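Local coordinates for protein membrane-anchored mycosin mycp1 (Mycobacterium thermoresistibile, PDB 4HVL) that probably cleaves proteins as a membrane-anchored, subtilisin-like serine protease and is an essential component of the ESX-1 type VII secretion system, at residues A11-E16 with A165-A170. Sequence-based numbering, arbitrary orientation.
Sequences AVPPDE and AIVHAA. With ZN (zinc ion), chain C.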
loop_
_atom_site.group_PDB
_atom_site.type_symbol
_atom_site.label_atom_id
_atom_site.label_comp_id
_atom_site.label_asym_id
_atom_site.label_seq_id
_atom_site.Cartn_x
_atom_site.Cartn_y
_atom_site.Cartn_z
ATOM N N ALA A 11 -5.176 -20.876 -10.099
ATOM C CA ALA A 11 -3.857 -20.924 -9.499
ATOM C C ALA A 11 -3.809 -20.266 -8.139
ATOM O O ALA A 11 -2.778 -19.736 -7.765
ATOM C CB ALA A 11 -2.854 -20.276 -10.423
ATOM N N VAL A 12 -4.894 -20.337 -7.370
ATOM C CA VAL A 12 -4.911 -19.730 -6.029
ATOM C C VAL A 12 -4.007 -20.543 -5.111
ATOM O O VAL A 12 -4.180 -21.735 -5.001
ATOM C CB VAL A 12 -6.343 -19.654 -5.440
ATOM C CG1 VAL A 12 -6.342 -19.070 -4.031
ATOM C CG2 VAL A 12 -7.236 -18.804 -6.327
ATOM N N PRO A 13 -3.058 -19.885 -4.430
ATOM C CA PRO A 13 -2.154 -20.588 -3.532
ATOM C C PRO A 13 -2.827 -21.080 -2.258
ATOM O O PRO A 13 -3.919 -20.633 -1.933
ATOM C CB PRO A 13 -1.104 -19.540 -3.187
ATOM C CG PRO A 13 -1.744 -18.228 -3.446
ATOM C CD PRO A 13 -2.850 -18.424 -4.416
ATOM N N PRO A 14 -2.167 -22.011 -1.541
ATOM C CA PRO A 14 -2.714 -22.461 -0.277
ATOM C C PRO A 14 -2.807 -21.305 0.735
ATOM O O PRO A 14 -2.002 -20.383 0.712
ATOM C CB PRO A 14 -1.723 -23.554 0.189
ATOM C CG PRO A 14 -0.466 -23.312 -0.574
ATOM C CD PRO A 14 -0.869 -22.651 -1.857
ATOM N N ASP A 15 -3.828 -21.356 1.577
ATOM C CA ASP A 15 -3.978 -20.436 2.680
ATOM C C ASP A 15 -3.041 -20.901 3.788
ATOM O O ASP A 15 -3.423 -21.679 4.633
ATOM C CB ASP A 15 -5.434 -20.418 3.136
ATOM C CG ASP A 15 -5.658 -19.582 4.380
ATOM O OD1 ASP A 15 -4.914 -18.622 4.632
ATOM O OD2 ASP A 15 -6.594 -19.942 5.122
ATOM N N GLU A 16 -1.795 -20.451 3.749
ATOM C CA GLU A 16 -0.836 -20.804 4.785
ATOM C C GLU A 16 0.037 -19.616 5.081
ATOM O O GLU A 16 0.412 -18.887 4.166
ATOM C CB GLU A 16 0.023 -21.987 4.316
ATOM C CG GLU A 16 0.928 -22.598 5.362
ATOM C CD GLU A 16 0.195 -23.081 6.620
ATOM O OE1 GLU A 16 -0.053 -24.309 6.735
ATOM O OE2 GLU A 16 -0.101 -22.241 7.521
ATOM N N ALA A 165 -0.411 -14.324 1.434
ATOM C CA ALA A 165 -0.869 -13.300 2.355
ATOM C C ALA A 165 -2.173 -12.651 1.879
ATOM O O ALA A 165 -3.017 -12.271 2.704
ATOM C CB ALA A 165 0.215 -12.233 2.566
ATOM N N ILE A 166 -2.339 -12.520 0.569
ATOM C CA ILE A 166 -3.559 -11.933 0.015
ATOM C C ILE A 166 -4.716 -12.919 0.229
ATOM O O ILE A 166 -5.797 -12.510 0.670
ATOM C CB ILE A 166 -3.383 -11.548 -1.477
ATOM C CG1 ILE A 166 -2.381 -10.397 -1.615
ATOM C CG2 ILE A 166 -4.694 -11.106 -2.087
ATOM C CD1 ILE A 166 -1.779 -10.246 -3.000
ATOM N N VAL A 167 -4.474 -14.217 -0.032
ATOM C CA VAL A 167 -5.487 -15.253 0.237
ATOM C C VAL A 167 -5.897 -15.201 1.715
ATOM O O VAL A 167 -7.101 -15.113 2.059
ATOM C CB VAL A 167 -5.003 -16.680 -0.161
ATOM C CG1 VAL A 167 -5.967 -17.754 0.315
ATOM C CG2 VAL A 167 -4.874 -16.787 -1.677
ATOM N N HIS A 168 -4.896 -15.262 2.589
ATOM C CA HIS A 168 -5.131 -15.224 4.017
ATOM C C HIS A 168 -5.878 -13.934 4.461
ATOM O O HIS A 168 -6.841 -14.008 5.229
ATOM C CB HIS A 168 -3.808 -15.398 4.740
ATOM C CG HIS A 168 -3.896 -15.311 6.230
ATOM N ND1 HIS A 168 -4.414 -16.315 7.009
ATOM C CD2 HIS A 168 -3.483 -14.348 7.087
ATOM C CE1 HIS A 168 -4.334 -15.975 8.287
ATOM N NE2 HIS A 168 -3.768 -14.782 8.360
ATOM N N ALA A 169 -5.458 -12.769 3.948
ATOM C CA ALA A 169 -6.134 -11.507 4.264
ATOM C C ALA A 169 -7.616 -11.572 3.935
ATOM O O ALA A 169 -8.468 -11.128 4.714
ATOM C CB ALA A 169 -5.472 -10.343 3.542
ATOM N N ALA A 170 -7.918 -12.088 2.751
ATOM C CA ALA A 170 -9.303 -12.241 2.284
ATOM C C ALA A 170 -10.087 -13.165 3.209
ATOM O O ALA A 170 -11.220 -12.854 3.597
ATOM C CB ALA A 170 -9.313 -12.783 0.872
HETATM ZN ZN ZN C . -5.329 -18.198 6.583
#
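D15 and H168 meet through a shared zinc ion. The aspartate contributes OD1, 2.0 Å from the metal, while OD2 lies farther off at 2.6 Å from the same zinc, a lopsided two-oxygen grip. On the helix side the histidine uses ND1, 2.1 Å from the zinc; two further atoms from outside these segments also bind the metal. With its CG anti to the backbone N (chi1 177°), H168 carries its ring out beside the loop, and OD1 of D15 sits at the ring edge, in plane. Carboxylate and imidazole planes are 32° apart; OD1 of D15 and ND1 of H168, 3.3 Å apart, are not hydrogen-bonded but both bind the metal. Both ligands have second partners: ND2 of N171 hydrogen-bonds to OD2 of D15, and NE2 of H168 makes a weak hydrogen bond with the carbonyl oxygen of G84.

Next to the metal site, one residue back along the helix, the contact is apolar and centres on V167, whose two methyls divide the work. CG2 meets CG1 of V12 at 3.6 Å and also rests on the P13 ring, 3.8 Å from its CD. CG1 takes the aliphatic root of the aspartate, 3.9 Å from CB of D15. V12 also touches A198, and V167 A199, on helix 194-206.

D15 itself centres an inverse gamma turn. Together these contacts lay the N-terminal extension against helix 154-171 of the subtilisin fold, at a surface zinc site separate from the predicted catalytic triad.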